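Local coordinates for protein ACDH-11, isoform b (Caenorhabditis elegans, PDB 4Y9J) that belongs to the acyl-CoA dehydrogenase family of flavoproteins and binds flavin-adenine dinucleotide within a four-chain assembly, at residues B[55-60]-B[106-111]; B[206-209]-B[215-218]; B[524-529]-B[572-577]. All coordinates share one frame; numbering follows the deposited sequence.

Interaction 1: B[55-60]-B[106-111]; sequences SKFGDR and AEEGVI
Glu107 OE1 is gripped by both terminal nitrogens of Arg60, NH1 and NH2, each at 3.2 Å. The two N-H bonds are clearly bent, as they must be when both converge on one oxygen lying a little out of the guanidinium plane. Arg60 NH1 also gives a straighter bond (169°) to Glu108 OE2 at 3.0 Å, and this oxygen lies in the guanidinium plane, at its edge. One guanidinium thus ties two consecutive carboxylates, whose mutual repulsion it would be expected to ease. Its reach comes from a chain fully extended from CG to NE, while Glu108 bends at its second torsion (chi2 -78°) and brings its carboxylate up to helix 44-74. There the carboxylate also meets Phe57: Glu108 CD lies 3.5 Å from Phe57 CD1, the two flat groups inclined at 48°. Arg60 and Glu108 have further partners, for Arg60 NE pairs with Glu64 and Glu108 OE1 with Lys131, whose ammonium makes a cation-pi contact with the Phe57 ring. Gly109 then leaves the helical path with positive phi, its N bonded to Ala106 O. A salt-bridge network beside Phe57 therefore joins helix 44-74 to the Schellman-motif end of helix 96-107, in the AidB-like N-terminal region of this acyl-CoA dehydrogenase relative.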
loop_
_atom_site.group_PDB
_atom_site.type_symbol
_atom_site.label_atom_id
_atom_site.label_comp_id
_atom_site.label_asym_id
_atom_site.label_seq_id
_atom_site.Cartn_x
_atom_site.Cartn_y
_atom_site.Cartn_z
ATOM N N SER B 55 37.888 13.091 -0.125
ATOM C CA SER B 55 38.186 11.708 -0.337
ATOM C C SER B 55 37.596 10.812 0.782
ATOM O O SER B 55 37.003 9.753 0.485
ATOM C CB SER B 55 39.685 11.492 -0.455
ATOM O OG SER B 55 39.895 10.161 -0.884
ATOM N N LYS B 56 37.717 11.260 2.029
ATOM C CA LYS B 56 37.153 10.572 3.186
ATOM C C LYS B 56 35.645 10.558 3.063
ATOM O O LYS B 56 35.023 9.490 3.202
ATOM C CB LYS B 56 37.636 11.203 4.499
ATOM C CG LYS B 56 36.962 10.641 5.767
ATOM C CD LYS B 56 37.650 11.140 7.036
ATOM C CE LYS B 56 36.822 10.775 8.254
ATOM N NZ LYS B 56 37.002 11.788 9.319
ATOM N N PHE B 57 35.054 11.697 2.703
ATOM C CA PHE B 57 33.615 11.742 2.497
ATOM C C PHE B 57 33.140 10.812 1.413
ATOM O O PHE B 57 32.051 10.222 1.510
ATOM C CB PHE B 57 33.181 13.189 2.244
ATOM C CG PHE B 57 31.706 13.414 2.230
ATOM C CD1 PHE B 57 30.892 13.030 3.314
ATOM C CD2 PHE B 57 31.118 14.026 1.162
ATOM C CE1 PHE B 57 29.550 13.261 3.287
ATOM C CE2 PHE B 57 29.760 14.257 1.104
ATOM C CZ PHE B 57 28.961 13.847 2.171
ATOM N N GLY B 58 33.899 10.685 0.341
ATOM C CA GLY B 58 33.611 9.727 -0.695
ATOM C C GLY B 58 33.487 8.296 -0.228
ATOM O O GLY B 58 32.647 7.574 -0.764
ATOM N N ASP B 59 34.295 7.880 0.741
ATOM C CA ASP B 59 34.153 6.553 1.310
ATOM C C ASP B 59 32.926 6.461 2.209
ATOM O O ASP B 59 32.291 5.388 2.333
ATOM C CB ASP B 59 35.342 6.131 2.110
ATOM C CG ASP B 59 36.591 5.896 1.269
ATOM O OD1 ASP B 59 36.537 5.564 0.051
ATOM O OD2 ASP B 59 37.676 6.001 1.872
ATOM N N ARG B 60 32.573 7.577 2.815
ATOM C CA ARG B 60 31.332 7.615 3.569
ATOM C C ARG B 60 30.121 7.509 2.666
ATOM O O ARG B 60 29.085 6.937 3.056
ATOM C CB ARG B 60 31.248 8.851 4.403
ATOM C CG ARG B 60 30.180 8.748 5.472
ATOM C CD ARG B 60 30.032 9.970 6.374
ATOM N NE ARG B 60 29.214 9.602 7.538
ATOM C CZ ARG B 60 29.089 10.278 8.666
ATOM N NH1 ARG B 60 29.621 11.469 8.865
ATOM N NH2 ARG B 60 28.350 9.764 9.605
ATOM N N ALA B 106 24.964 18.090 8.856
ATOM C CA ALA B 106 25.490 18.914 9.928
ATOM C C ALA B 106 26.922 18.505 10.297
ATOM O O ALA B 106 27.829 19.354 10.278
ATOM C CB ALA B 106 24.652 18.800 11.189
ATOM N N GLU B 107 27.102 17.237 10.657
ATOM C CA GLU B 107 28.400 16.696 11.105
ATOM C C GLU B 107 29.495 17.023 10.047
ATOM O O GLU B 107 30.629 17.400 10.396
ATOM C CB GLU B 107 28.336 15.149 11.191
ATOM C CG GLU B 107 28.202 14.516 12.543
ATOM C CD GLU B 107 27.827 13.018 12.484
ATOM O OE1 GLU B 107 27.838 12.357 11.415
ATOM O OE2 GLU B 107 27.496 12.466 13.544
ATOM N N GLU B 108 29.146 16.807 8.799
ATOM C CA GLU B 108 30.040 16.997 7.634
ATOM C C GLU B 108 30.210 18.453 7.164
ATOM O O GLU B 108 30.998 18.727 6.240
ATOM C CB GLU B 108 29.597 16.127 6.443
ATOM C CG GLU B 108 29.762 14.640 6.759
ATOM C CD GLU B 108 31.166 14.119 6.652
ATOM O OE1 GLU B 108 32.091 14.901 6.296
ATOM O OE2 GLU B 108 31.373 12.944 6.982
ATOM N N GLY B 109 29.450 19.359 7.760
ATOM C CA GLY B 109 29.538 20.789 7.445
ATOM C C GLY B 109 29.152 21.104 6.045
ATOM O O GLY B 109 29.636 22.039 5.483
ATOM N N VAL B 110 28.184 20.364 5.469
ATOM C CA VAL B 110 27.740 20.678 4.162
ATOM C C VAL B 110 27.248 22.126 4.011
ATOM O O VAL B 110 27.378 22.704 2.930
ATOM C CB VAL B 110 26.638 19.666 3.761
ATOM C CG1 VAL B 110 25.851 20.186 2.641
ATOM C CG2 VAL B 110 27.284 18.321 3.516
ATOM N N ILE B 111 26.685 22.694 5.077
ATOM C CA ILE B 111 26.386 24.130 5.181
ATOM C C ILE B 111 27.580 24.871 5.802
ATOM O O ILE B 111 28.015 25.894 5.261
ATOM C CB ILE B 111 25.156 24.415 6.092
ATOM C CG1 ILE B 111 23.939 23.613 5.602
ATOM C CG2 ILE B 111 24.803 25.923 6.094
ATOM C CD1 ILE B 111 23.664 23.776 4.145
#

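Interaction 2: B[206-209]-B[215-218]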
loop_
_atom_site.group_PDB
_atom_site.type_symbol
_atom_site.label_atom_id
_atom_site.label_comp_id
_atom_site.label_asym_id
_atom_site.label_seq_id
_atom_site.Cartn_x
_atom_site.Cartn_y
_atom_site.Cartn_z
ATOM N N TYR B 206 -1.495 37.185 2.825
ATOM C CA TYR B 206 -1.664 38.474 3.451
ATOM C C TYR B 206 -1.110 38.400 4.856
ATOM O O TYR B 206 -1.157 37.327 5.503
ATOM C CB TYR B 206 -3.148 38.916 3.456
ATOM C CG TYR B 206 -3.605 39.094 2.045
ATOM C CD1 TYR B 206 -4.021 38.007 1.303
ATOM C CD2 TYR B 206 -3.510 40.325 1.416
ATOM C CE1 TYR B 206 -4.360 38.127 -0.031
ATOM C CE2 TYR B 206 -3.829 40.473 0.090
ATOM C CZ TYR B 206 -4.244 39.369 -0.646
ATOM O OH TYR B 206 -4.621 39.492 -1.951
ATOM N N ALA B 207 -0.551 39.511 5.296
ATOM C CA ALA B 207 0.107 39.623 6.601
ATOM C C ALA B 207 -0.559 40.715 7.395
ATOM O O ALA B 207 -0.593 41.881 6.966
ATOM C CB ALA B 207 1.579 39.955 6.428
ATOM N N VAL B 208 -1.084 40.347 8.565
ATOM C CA VAL B 208 -1.781 41.293 9.381
ATOM C C VAL B 208 -0.946 41.632 10.591
ATOM O O VAL B 208 -0.594 40.765 11.349
ATOM C CB VAL B 208 -3.136 40.753 9.840
ATOM C CG1 VAL B 208 -3.776 41.708 10.832
ATOM C CG2 VAL B 208 -4.052 40.564 8.634
ATOM N N GLN B 209 -0.683 42.912 10.809
ATOM C CA GLN B 209 0.230 43.288 11.879
ATOM C C GLN B 209 -0.286 42.863 13.232
ATOM O O GLN B 209 -1.407 43.156 13.587
ATOM C CB GLN B 209 0.470 44.791 11.872
ATOM C CG GLN B 209 1.599 45.217 12.807
ATOM C CD GLN B 209 1.763 46.728 12.855
ATOM O OE1 GLN B 209 0.787 47.456 12.994
ATOM N NE2 GLN B 209 2.988 47.205 12.684
ATOM N N TYR B 215 3.791 39.736 12.427
ATOM C CA TYR B 215 2.563 39.661 11.668
ATOM C C TYR B 215 1.974 38.213 11.775
ATOM O O TYR B 215 2.676 37.218 12.096
ATOM C CB TYR B 215 2.814 39.959 10.168
ATOM C CG TYR B 215 3.211 41.383 9.887
ATOM C CD1 TYR B 215 4.479 41.855 10.269
ATOM C CD2 TYR B 215 2.298 42.287 9.316
ATOM C CE1 TYR B 215 4.834 43.191 10.080
ATOM C CE2 TYR B 215 2.633 43.613 9.147
ATOM C CZ TYR B 215 3.890 44.063 9.533
ATOM O OH TYR B 215 4.209 45.382 9.331
ATOM N N ARG B 216 0.689 38.130 11.442
ATOM C CA ARG B 216 -0.119 36.891 11.311
ATOM C C ARG B 216 -0.262 36.701 9.819
ATOM O O ARG B 216 -0.750 37.621 9.176
ATOM C CB ARG B 216 -1.552 37.198 11.797
ATOM C CG ARG B 216 -1.936 36.823 13.176
ATOM C CD ARG B 216 -3.472 36.821 13.291
ATOM N NE ARG B 216 -4.132 38.137 13.291
ATOM C CZ ARG B 216 -5.114 38.566 12.476
ATOM N NH1 ARG B 216 -5.617 37.861 11.474
ATOM N NH2 ARG B 216 -5.629 39.755 12.682
ATOM N N LEU B 217 0.118 35.545 9.286
ATOM C CA LEU B 217 -0.030 35.259 7.866
ATOM C C LEU B 217 -1.269 34.404 7.565
ATOM O O LEU B 217 -1.551 33.413 8.260
ATOM C CB LEU B 217 1.211 34.547 7.282
ATOM C CG LEU B 217 2.558 35.215 7.495
ATOM C CD1 LEU B 217 3.695 34.467 6.830
ATOM C CD2 LEU B 217 2.534 36.714 7.088
ATOM N N HIS B 218 -1.895 34.751 6.435
ATOM C CA HIS B 218 -3.104 34.107 5.929
ATOM C C HIS B 218 -2.940 33.885 4.436
ATOM O O HIS B 218 -2.862 34.866 3.650
ATOM C CB HIS B 218 -4.341 34.975 6.241
ATOM C CG HIS B 218 -4.672 35.040 7.699
ATOM N ND1 HIS B 218 -4.152 36.008 8.546
ATOM C CD2 HIS B 218 -5.482 34.281 8.457
ATOM C CE1 HIS B 218 -4.590 35.806 9.766
ATOM N NE2 HIS B 218 -5.401 34.768 9.741
#
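Residues 206-209 and 215-218 run antiparallel as neighbouring strands of a beta hairpin, the axes of these short segments 4.3 Å apart at closest approach. The hairpin belongs to the mixed sheet of the acyl-CoA dehydrogenase middle domain. Tyr206 with His218 and Val208 with Arg216 are the hydrogen-bonded pairs, each closed by two backbone N-H to O bonds; in the first, Tyr206 N reaches His218 O at 2.8 Å. Ala207 with Leu217 and Gln209 with Tyr215 are the non-hydrogen-bonded pairs between and beyond them. Leu217 CA makes a CA-H...O contact of 3.3 Å with Tyr206 O.

The residues alternate between two faces. On the face of Ala207, Gln209, Tyr215 and Leu217, with CG beside the backbone N (chi1 -68°), the Tyr215 ring reaches across to the partner strand, with Ala207 O near its plane at the edge. Tyr215 CD2 lies 3.8 Å from Ala207 CB, and Gln209 CG lies over one ring face. Phe255 adds an edge-to-face contact to Tyr215. Gln209 extends past the ring and gives its amide nitrogen to Lys212 O in the connecting turn. Ala207 CB is also pressed by Leu217 CD2 at 3.4 Å, tighter than usual for two carbons.

On the other face, Tyr206 directs its hydroxyl to Asp204, while Arg5 and His6 of a second subunit pack against Tyr206, Val208 and His218. Here Val208 and Arg216 run side by side: bent at chi3 (-72°), Arg216 lays one face of its guanidinium over the valine, bringing Arg216 NH2 within 3.3 Å of Val208 CG1.

Interaction 3: B[524-529]-B[572-577]; sequences ARHIAF and WEWFAS
His526, on helix 524-545, meets Trp574 in the turn at 572-575, within the helical C-terminal region of this acyl-CoA dehydrogenase relative. CB places CG beside the backbone N (chi1 -61°), and the ring's CD2 and NE2 side is carried to Trp574. His526 CD2 makes the nearest approach, 3.7 Å from Trp574 CZ3 and 4.0 Å from Trp574 CE3. At the tip, His526 NE2 stands 4.1 Å from Trp574 CZ3. The rings form an offset edge-to-face pair in which the indole presents its six-membered edge to the imidazole face, with planes at 61°. The indole's far end, NE1, has a weak hydrogen bond to Glu564 of a third subunit, and Thr356 of that subunit packs on His526. The aromatic pair thus lies beside a subunit interface.

One residue further along each segment, the contact becomes aliphatic on aromatic. Ile527 also packs on Leu506 of helix 486-512, and Phe575 on Ala509 of that helix, so both side chains touch helix 486-512. Between them the approach is light: Ile527 CD1 reaches Phe575 CZ at 4.4 Å.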
loop_
_atom_site.group_PDB
_atom_site.type_symbol
_atom_site.label_atom_id
_atom_site.label_comp_id
_atom_site.label_asym_id
_atom_site.label_seq_id
_atom_site.Cartn_x
_atom_site.Cartn_y
_atom_site.Cartn_z
ATOM N N ALA B 524 15.206 34.128 -26.053
ATOM C CA ALA B 524 15.956 34.223 -24.774
ATOM C C ALA B 524 16.729 32.903 -24.463
ATOM O O ALA B 524 17.840 32.936 -23.952
ATOM C CB ALA B 524 15.015 34.578 -23.666
ATOM N N ARG B 525 16.161 31.717 -24.776
ATOM C CA ARG B 525 16.843 30.495 -24.480
ATOM C C ARG B 525 18.083 30.283 -25.355
ATOM O O ARG B 525 19.109 29.796 -24.903
ATOM C CB ARG B 525 15.839 29.262 -24.583
ATOM C CG ARG B 525 16.512 27.983 -24.228
ATOM C CD ARG B 525 15.684 26.718 -24.514
ATOM N NE ARG B 525 14.518 26.628 -23.690
ATOM C CZ ARG B 525 13.952 25.460 -23.352
ATOM N NH1 ARG B 525 14.468 24.295 -23.773
ATOM N NH2 ARG B 525 12.891 25.482 -22.598
ATOM N N HIS B 526 17.988 30.648 -26.630
ATOM C CA HIS B 526 19.117 30.541 -27.536
ATOM C C HIS B 526 20.281 31.452 -27.095
ATOM O O HIS B 526 21.401 31.050 -27.141
ATOM C CB HIS B 526 18.698 30.862 -28.956
ATOM C CG HIS B 526 17.650 29.946 -29.504
ATOM N ND1 HIS B 526 16.327 29.996 -29.110
ATOM C CD2 HIS B 526 17.729 28.961 -30.420
ATOM C CE1 HIS B 526 15.637 29.072 -29.773
ATOM N NE2 HIS B 526 16.468 28.427 -30.563
ATOM N N ILE B 527 19.967 32.671 -26.661
ATOM C CA ILE B 527 20.952 33.609 -26.100
ATOM C C ILE B 527 21.594 32.977 -24.856
ATOM O O ILE B 527 22.829 32.858 -24.806
ATOM C CB ILE B 527 20.304 34.974 -25.761
ATOM C CG1 ILE B 527 19.846 35.655 -27.036
ATOM C CG2 ILE B 527 21.261 35.860 -24.925
ATOM C CD1 ILE B 527 19.022 36.921 -26.863
ATOM N N ALA B 528 20.786 32.506 -23.898
ATOM C CA ALA B 528 21.308 31.906 -22.694
ATOM C C ALA B 528 22.209 30.692 -22.963
ATOM O O ALA B 528 23.275 30.567 -22.358
ATOM C CB ALA B 528 20.199 31.596 -21.696
ATOM N N PHE B 529 21.791 29.799 -23.869
ATOM C CA PHE B 529 22.581 28.620 -24.205
ATOM C C PHE B 529 23.932 28.991 -24.884
ATOM O O PHE B 529 24.934 28.311 -24.715
ATOM C CB PHE B 529 21.792 27.758 -25.178
ATOM C CG PHE B 529 20.817 26.772 -24.559
ATOM C CD1 PHE B 529 20.184 26.984 -23.365
ATOM C CD2 PHE B 529 20.431 25.626 -25.312
ATOM C CE1 PHE B 529 19.313 26.040 -22.795
ATOM C CE2 PHE B 529 19.518 24.703 -24.762
ATOM C CZ PHE B 529 18.971 24.910 -23.505
ATOM N N TRP B 572 19.628 36.032 -36.880
ATOM C CA TRP B 572 18.979 37.307 -36.811
ATOM C C TRP B 572 17.494 37.179 -37.092
ATOM O O TRP B 572 16.693 37.740 -36.378
ATOM C CB TRP B 572 19.668 38.315 -37.741
ATOM C CG TRP B 572 18.952 39.571 -37.787
ATOM C CD1 TRP B 572 18.456 40.167 -38.883
ATOM C CD2 TRP B 572 18.624 40.426 -36.680
ATOM N NE1 TRP B 572 17.830 41.330 -38.551
ATOM C CE2 TRP B 572 17.905 41.510 -37.199
ATOM C CE3 TRP B 572 18.873 40.382 -35.314
ATOM C CZ2 TRP B 572 17.422 42.553 -36.396
ATOM C CZ3 TRP B 572 18.377 41.421 -34.505
ATOM C CH2 TRP B 572 17.650 42.481 -35.060
ATOM N N GLU B 573 17.105 36.406 -38.114
ATOM C CA GLU B 573 15.681 36.257 -38.414
ATOM C C GLU B 573 14.839 35.656 -37.308
ATOM O O GLU B 573 13.620 35.878 -37.257
ATOM C CB GLU B 573 15.450 35.503 -39.737
ATOM C CG GLU B 573 15.971 34.091 -39.732
ATOM C CD GLU B 573 17.411 33.989 -40.172
ATOM O OE1 GLU B 573 18.144 35.017 -40.132
ATOM O OE2 GLU B 573 17.802 32.849 -40.529
ATOM N N TRP B 574 15.462 34.954 -36.351
ATOM C CA TRP B 574 14.688 34.465 -35.227
ATOM C C TRP B 574 14.180 35.558 -34.285
ATOM O O TRP B 574 13.266 35.340 -33.457
ATOM C CB TRP B 574 15.436 33.350 -34.473
ATOM C CG TRP B 574 15.859 32.199 -35.374
ATOM C CD1 TRP B 574 15.407 31.956 -36.620
ATOM C CD2 TRP B 574 16.791 31.137 -35.072
ATOM N NE1 TRP B 574 15.996 30.824 -37.140
ATOM C CE2 TRP B 574 16.816 30.275 -36.201
ATOM C CE3 TRP B 574 17.552 30.780 -33.927
ATOM C CZ2 TRP B 574 17.629 29.150 -36.269
ATOM C CZ3 TRP B 574 18.357 29.635 -33.993
ATOM C CH2 TRP B 574 18.389 28.837 -35.170
ATOM N N PHE B 575 14.800 36.724 -34.353
ATOM C CA PHE B 575 14.392 37.860 -33.540
ATOM C C PHE B 575 13.124 38.562 -34.078
ATOM O O PHE B 575 12.511 39.385 -33.382
ATOM C CB PHE B 575 15.533 38.915 -33.519
ATOM C CG PHE B 575 16.737 38.542 -32.653
ATOM C CD1 PHE B 575 17.667 37.604 -33.079
ATOM C CD2 PHE B 575 16.991 39.209 -31.456
ATOM C CE1 PHE B 575 18.784 37.303 -32.307
ATOM C CE2 PHE B 575 18.104 38.900 -30.680
ATOM C CZ PHE B 575 19.012 37.969 -31.116
ATOM N N ALA B 576 12.740 38.296 -35.315
ATOM C CA ALA B 576 11.745 39.133 -35.955
ATOM C C ALA B 576 10.363 38.860 -35.414
ATOM O O ALA B 576 10.040 37.753 -35.105
ATOM C CB ALA B 576 11.787 38.942 -37.456
ATOM N N SER B 577 9.559 39.902 -35.272
ATOM C CA SER B 577 8.195 39.785 -34.772
ATOM C C SER B 577 7.306 38.982 -35.715
ATOM O O SER B 577 6.389 38.287 -35.271
ATOM C CB SER B 577 7.576 41.167 -34.548
ATOM O OG SER B 577 8.044 41.730 -33.322
#

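How the interactions relate
The three contacts illustrate how the chemistry of an interface follows its place in the fold. Interaction 1 is partly buried and joins a helix to the end of another through charge, whereas interactions 2 and 3 are buried. Interaction 2 depends on backbone pairing between strands close in sequence; interactions 1 and 3 each join segments more than forty residues apart, and interaction 3 uses rings and aliphatic carbon alone. No structural element is shared: the contacts lie in different regions of the chain, their centres 40 to 43 Å apart, with interactions 1 and 3 on opposite sides of the chain's centre. Interactions 2 and 3 each meet another subunit, a different one in each case, while interaction 1 stays within its own chain.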